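Local coordinates for protein N-acylglucosamine 2-epimerase (Marinomonas mediterranea, PDB 5X32) that catalyses the reversible isomerization of D-mannose to D-fructose, and of D-lyxose to D-xylulose less efficiently, but does not use D-glucose, at residues N174-M179 with K200-N205; M179-M184 with A256-M261. All blocks are in the same frame, centred on the assembly; numbering follows the deposited sequence.

Contact 1 of 2, residues N174-M179 with K200-N205; sequences NANMHM and KLLAKN. With PO4 (phosphate ion), chain C.
Leu202 meets Asn176 and Met179 in a helical hairpin of the (alpha/alpha)6 barrel, the fold of the N-acylglucosamine 2-epimerase family. Helix 173-190 forms one arm and helix 193-212 the other. The contact is small and buried. Each methyl of Leu202 has its own partner. Leu202 CD1 lies 3.8 Å from Met179 CG, with Met179 CB only slightly farther away. This is plain apolar packing. The CG of Met179 points away from its own N (chi1 -166°), and the chain then bends at chi2 (62°). The near part of the chain therefore lies against Leu202, while its end leads away; the side chain also touches Ala116 and Ile119 of helix 112-127. CD2 of Leu202 touches Asn176 OD1 at 3.8 Å, the two side chains crossing at about a right angle. This oxygen already accepts a hydrogen bond from Tyr156 N, and the ND2 of Asn176 gives a weak one to Gly172 O. The amide is thus held by the backbone of nearby strands, and the leucine only packs against it. Helix 173-190 also carries His178, whose ring turns to a phosphate ion, probably from the crystallisation liquor. The phosphorus lies in the ring plane, off the edge. Tyr113 OH binds the same ion, and ND1 of His178 bonds Glu181 OE1. Replacing His178 by an alanine removes both ring nitrogens and is likely to leave Glu181 OE1 without this partner and the phosphate less firmly held. His178 NE2 donates to phosphate O3 over 2.9 Å, with an N-H...O angle of 152°.

Contact 2 of 2, residues M179-M184 with A256-M261; sequences MCEALM and AKLLLM
Met184 and Met261 adopt nearly the same shape: CG is anti to the carbonyl carbon, the next bond is extended, and the chain bends at chi3 (64° in both). In Met184 the extended part carries the sulfur across the gap between the helices, and the bend lays the CE methyl on Met261. Met184 CE is 3.3 Å from Met261 CB and also close to Met261 CE. The two side chains cross obliquely. On its way Met184 SD passes Leu258 O at 4.2 Å, a loose approach. Met184 also touches Leu262 and Arg265, farther along helix 249-265.

One turn earlier on each helix, Leu258 reaches back toward helix 173-190. Its CG stands beside the backbone N (chi1 -67°), and its CD2 methyl meets the base of Glu181. Leu258 CD2 lies 3.8 Å from Glu181 CB. Only the aliphatic root of the glutamate takes part. Its carboxylate extends beyond, with OE1 taken by His178. Glu181 OE2 and Lys257 NZ carry opposite charges but are 5.2 Å apart and not in contact. Lys257 has its salt bridge with Glu316 on helix 311-328.

The axes of the two segments approach to 10.8 Å and run in the same general direction, 31° apart. Long side chains, mainly methionine and leucine, bridge that distance. The side chain of Glu181 is about 6 Å from that of His380, and that of Leu258 about 8 Å from that of His251; both histidines are probable proton donor/acceptors. Roughly parallel neighbouring helices packed near the probable catalytic histidines are consistent with the inner ring of an alpha/alpha barrel.

In the fold
Both contacts use helix 173-190 and share Met179, yet they join it to different neighbours. Contact 1 ties it to helix 193-212, next in the chain; contact 2 ties it to helix 249-265, a helix much farther along the chain. Their centres are 8 Å apart, and they touch where Met177 CG packs on Leu258 CD1 at 3.6 Å. Contact 1 is fully buried but smaller, with an amide bonded to backbone beside its leucine. Contact 2 is larger, partly buried and mainly methionine and leucine packing. A shared polar network on helix 173-190 joins the phosphate's surroundings to those of His380.

Contact 1 of 2, residues N174-M179 with K200-N205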
loop_
_atom_site.group_PDB
_atom_site.type_symbol
_atom_site.label_atom_id
_atom_site.label_comp_id
_atom_site.label_asym_id
_atom_site.label_seq_id
_atom_site.Cartn_x
_atom_site.Cartn_y
_atom_site.Cartn_z
ATOM N N ASN A 174 8.371 -2.914 -6.868
ATOM C CA ASN A 174 7.419 -2.932 -5.755
ATOM C C ASN A 174 7.974 -2.544 -4.383
ATOM O O ASN A 174 7.406 -1.700 -3.645
ATOM C CB ASN A 174 6.823 -4.324 -5.660
ATOM C CG ASN A 174 5.347 -4.317 -5.873
ATOM O OD1 ASN A 174 4.722 -3.259 -5.826
ATOM N ND2 ASN A 174 4.769 -5.487 -6.134
ATOM N N ALA A 175 9.089 -3.173 -4.045
ATOM C CA ALA A 175 9.724 -2.898 -2.778
ATOM C C ALA A 175 10.125 -1.422 -2.745
ATOM O O ALA A 175 9.957 -0.746 -1.732
ATOM C CB ALA A 175 10.937 -3.822 -2.558
ATOM N N ASN A 176 10.615 -0.905 -3.863
ATOM C CA ASN A 176 11.006 0.503 -3.897
ATOM C C ASN A 176 9.827 1.473 -3.825
ATOM O O ASN A 176 9.924 2.542 -3.217
ATOM C CB ASN A 176 11.873 0.759 -5.123
ATOM C CG ASN A 176 13.151 -0.053 -5.081
ATOM O OD1 ASN A 176 14.048 0.236 -4.289
ATOM N ND2 ASN A 176 13.235 -1.085 -5.911
ATOM N N MET A 177 8.702 1.093 -4.407
ATOM C CA MET A 177 7.513 1.922 -4.295
ATOM C C MET A 177 7.076 2.057 -2.841
ATOM O O MET A 177 6.966 3.169 -2.281
ATOM C CB MET A 177 6.383 1.329 -5.123
ATOM C CG MET A 177 5.171 2.231 -5.278
ATOM S SD MET A 177 3.838 1.412 -6.192
ATOM C CE MET A 177 3.537 0.002 -5.110
ATOM N N HIS A 178 6.854 0.916 -2.205
ATOM C CA HIS A 178 6.369 0.958 -0.826
ATOM C C HIS A 178 7.431 1.528 0.104
ATOM O O HIS A 178 7.119 2.135 1.141
ATOM C CB HIS A 178 5.920 -0.425 -0.409
ATOM C CG HIS A 178 4.549 -0.758 -0.893
ATOM N ND1 HIS A 178 3.435 -0.047 -0.501
ATOM C CD2 HIS A 178 4.120 -1.664 -1.803
ATOM C CE1 HIS A 178 2.368 -0.542 -1.104
ATOM N NE2 HIS A 178 2.756 -1.523 -1.902
ATOM N N MET A 179 8.689 1.338 -0.276
ATOM C CA MET A 179 9.772 1.915 0.475
ATOM C C MET A 179 9.703 3.431 0.445
ATOM O O MET A 179 9.798 4.071 1.494
ATOM C CB MET A 179 11.102 1.422 -0.067
ATOM C CG MET A 179 12.253 1.715 0.849
ATOM S SD MET A 179 12.061 0.897 2.438
ATOM C CE MET A 179 12.939 2.102 3.440
ATOM N N LYS A 200 12.647 10.742 -2.270
ATOM C CA LYS A 200 12.700 11.419 -3.564
ATOM C C LYS A 200 13.659 10.759 -4.549
ATOM O O LYS A 200 13.405 10.754 -5.768
ATOM C CB LYS A 200 13.042 12.889 -3.373
ATOM C CG LYS A 200 12.137 13.568 -2.367
ATOM C CD LYS A 200 12.445 15.042 -2.257
ATOM C CE LYS A 200 12.766 15.603 -3.624
ATOM N NZ LYS A 200 12.547 17.064 -3.697
ATOM N N LEU A 201 14.736 10.179 -4.026
ATOM C CA LEU A 201 15.686 9.461 -4.879
ATOM C C LEU A 201 15.052 8.204 -5.490
ATOM O O LEU A 201 15.245 7.904 -6.675
ATOM C CB LEU A 201 16.940 9.090 -4.089
ATOM C CG LEU A 201 18.032 8.320 -4.841
ATOM C CD1 LEU A 201 18.395 8.978 -6.151
ATOM C CD2 LEU A 201 19.269 8.109 -3.972
ATOM N N LEU A 202 14.304 7.472 -4.666
ATOM C CA LEU A 202 13.592 6.283 -5.112
ATOM C C LEU A 202 12.557 6.669 -6.163
ATOM O O LEU A 202 12.432 6.021 -7.219
ATOM C CB LEU A 202 12.936 5.579 -3.923
ATOM C CG LEU A 202 13.928 4.998 -2.920
ATOM C CD1 LEU A 202 13.242 4.442 -1.682
ATOM C CD2 LEU A 202 14.758 3.929 -3.606
ATOM N N ALA A 203 11.813 7.729 -5.855
ATOM C CA ALA A 203 10.819 8.259 -6.779
ATOM C C ALA A 203 11.459 8.540 -8.122
ATOM O O ALA A 203 10.963 8.068 -9.141
ATOM C CB ALA A 203 10.174 9.528 -6.223
ATOM N N LYS A 204 12.579 9.271 -8.117
ATOM C CA LYS A 204 13.268 9.615 -9.363
ATOM C C LYS A 204 13.708 8.365 -10.113
ATOM O O LYS A 204 13.538 8.265 -11.341
ATOM C CB LYS A 204 14.485 10.507 -9.110
ATOM C CG LYS A 204 15.268 10.827 -10.395
ATOM C CD LYS A 204 15.863 12.222 -10.401
ATOM C CE LYS A 204 14.859 13.238 -10.914
ATOM N NZ LYS A 204 15.174 14.650 -10.585
ATOM N N ASN A 205 14.341 7.448 -9.382
ATOM C CA ASN A 205 14.908 6.252 -9.989
ATOM C C ASN A 205 13.919 5.280 -10.599
ATOM O O ASN A 205 14.220 4.622 -11.607
ATOM C CB ASN A 205 15.774 5.536 -8.975
ATOM C CG ASN A 205 17.130 6.150 -8.903
ATOM O OD1 ASN A 205 17.688 6.488 -9.948
ATOM N ND2 ASN A 205 17.673 6.324 -7.696
HETATM P P PO4 C . 1.186 -3.701 -3.741
HETATM O O1 PO4 C . 2.586 -3.905 -4.280
HETATM O O2 PO4 C . 0.211 -4.529 -4.564
HETATM O O3 PO4 C . 0.736 -2.250 -3.798
HETATM O O4 PO4 C . 1.222 -4.135 -2.297
#

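Contact 2 of 2, residues M179-M184 with A256-M261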
loop_
_atom_site.group_PDB
_atom_site.type_symbol
_atom_site.label_atom_id
_atom_site.label_comp_id
_atom_site.label_asym_id
_atom_site.label_seq_id
_atom_site.Cartn_x
_atom_site.Cartn_y
_atom_site.Cartn_z
ATOM N N MET A 179 8.689 1.338 -0.276
ATOM C CA MET A 179 9.772 1.915 0.475
ATOM C C MET A 179 9.703 3.431 0.445
ATOM O O MET A 179 9.798 4.071 1.494
ATOM C CB MET A 179 11.102 1.422 -0.067
ATOM C CG MET A 179 12.253 1.715 0.849
ATOM S SD MET A 179 12.061 0.897 2.438
ATOM C CE MET A 179 12.939 2.102 3.440
ATOM N N CYS A 180 9.462 3.982 -0.747
ATOM C CA CYS A 180 9.305 5.414 -0.933
ATOM C C CYS A 180 8.193 5.956 -0.073
ATOM O O CYS A 180 8.365 6.944 0.662
ATOM C CB CYS A 180 9.011 5.718 -2.406
ATOM S SG CYS A 180 8.368 7.391 -2.720
ATOM N N GLU A 181 7.068 5.256 -0.114
ATOM C CA GLU A 181 5.921 5.629 0.698
ATOM C C GLU A 181 6.226 5.639 2.194
ATOM O O GLU A 181 5.897 6.603 2.925
ATOM C CB GLU A 181 4.802 4.648 0.440
ATOM C CG GLU A 181 3.695 4.721 1.449
ATOM C CD GLU A 181 2.870 3.444 1.491
ATOM O OE1 GLU A 181 3.389 2.371 1.079
ATOM O OE2 GLU A 181 1.703 3.515 1.948
ATOM N N ALA A 182 6.903 4.576 2.631
ATOM C CA ALA A 182 7.198 4.379 4.034
ATOM C C ALA A 182 8.083 5.500 4.515
ATOM O O ALA A 182 7.851 6.080 5.584
ATOM C CB ALA A 182 7.872 3.027 4.256
ATOM N N LEU A 183 9.072 5.838 3.695
ATOM C CA LEU A 183 10.024 6.884 4.053
ATOM C C LEU A 183 9.371 8.269 4.090
ATOM O O LEU A 183 9.805 9.117 4.884
ATOM C CB LEU A 183 11.205 6.875 3.102
ATOM C CG LEU A 183 12.060 5.625 3.299
ATOM C CD1 LEU A 183 13.096 5.542 2.210
ATOM C CD2 LEU A 183 12.722 5.642 4.658
ATOM N N MET A 184 8.354 8.515 3.250
ATOM C CA MET A 184 7.566 9.740 3.441
ATOM C C MET A 184 6.832 9.757 4.789
ATOM O O MET A 184 6.765 10.796 5.468
ATOM C CB MET A 184 6.551 9.915 2.330
ATOM C CG MET A 184 7.163 10.377 1.031
ATOM S SD MET A 184 5.937 10.443 -0.271
ATOM C CE MET A 184 4.909 11.693 0.431
ATOM N N ALA A 256 1.612 7.844 -9.327
ATOM C CA ALA A 256 1.075 9.195 -9.480
ATOM C C ALA A 256 0.801 9.830 -8.114
ATOM O O ALA A 256 1.189 10.979 -7.832
ATOM C CB ALA A 256 -0.196 9.166 -10.320
ATOM N N LYS A 257 0.141 9.063 -7.256
ATOM C CA LYS A 257 -0.167 9.550 -5.918
ATOM C C LYS A 257 1.103 9.899 -5.140
ATOM O O LYS A 257 1.202 10.972 -4.536
ATOM C CB LYS A 257 -0.975 8.523 -5.130
ATOM C CG LYS A 257 -1.140 8.909 -3.657
ATOM C CD LYS A 257 -2.021 7.940 -2.933
ATOM C CE LYS A 257 -1.470 6.539 -3.085
ATOM N NZ LYS A 257 -0.579 6.101 -1.985
ATOM N N LEU A 258 2.059 8.976 -5.126
ATOM C CA LEU A 258 3.307 9.220 -4.411
ATOM C C LEU A 258 4.018 10.486 -4.940
ATOM O O LEU A 258 4.457 11.320 -4.157
ATOM C CB LEU A 258 4.209 7.982 -4.502
ATOM C CG LEU A 258 3.601 6.793 -3.725
ATOM C CD1 LEU A 258 4.336 5.487 -3.984
ATOM C CD2 LEU A 258 3.536 7.059 -2.210
ATOM N N LEU A 259 4.083 10.655 -6.254
ATOM C CA LEU A 259 4.683 11.854 -6.843
ATOM C C LEU A 259 3.994 13.125 -6.372
ATOM O O LEU A 259 4.658 14.109 -6.087
ATOM C CB LEU A 259 4.633 11.812 -8.366
ATOM C CG LEU A 259 5.408 10.644 -8.974
ATOM C CD1 LEU A 259 5.408 10.701 -10.510
ATOM C CD2 LEU A 259 6.808 10.509 -8.386
ATOM N N LEU A 260 2.668 13.121 -6.294
ATOM C CA LEU A 260 1.988 14.356 -5.901
ATOM C C LEU A 260 2.208 14.620 -4.407
ATOM O O LEU A 260 2.383 15.770 -3.960
ATOM C CB LEU A 260 0.500 14.287 -6.269
ATOM C CG LEU A 260 0.330 14.113 -7.783
ATOM C CD1 LEU A 260 -1.101 14.017 -8.224
ATOM C CD2 LEU A 260 1.007 15.234 -8.532
ATOM N N MET A 261 2.247 13.544 -3.637
ATOM C CA MET A 261 2.534 13.653 -2.219
ATOM C C MET A 261 3.960 14.218 -1.981
ATOM O O MET A 261 4.173 15.042 -1.096
ATOM C CB MET A 261 2.352 12.291 -1.575
ATOM C CG MET A 261 0.904 11.857 -1.419
ATOM S SD MET A 261 0.810 10.218 -0.663
ATOM C CE MET A 261 1.516 10.519 0.966
#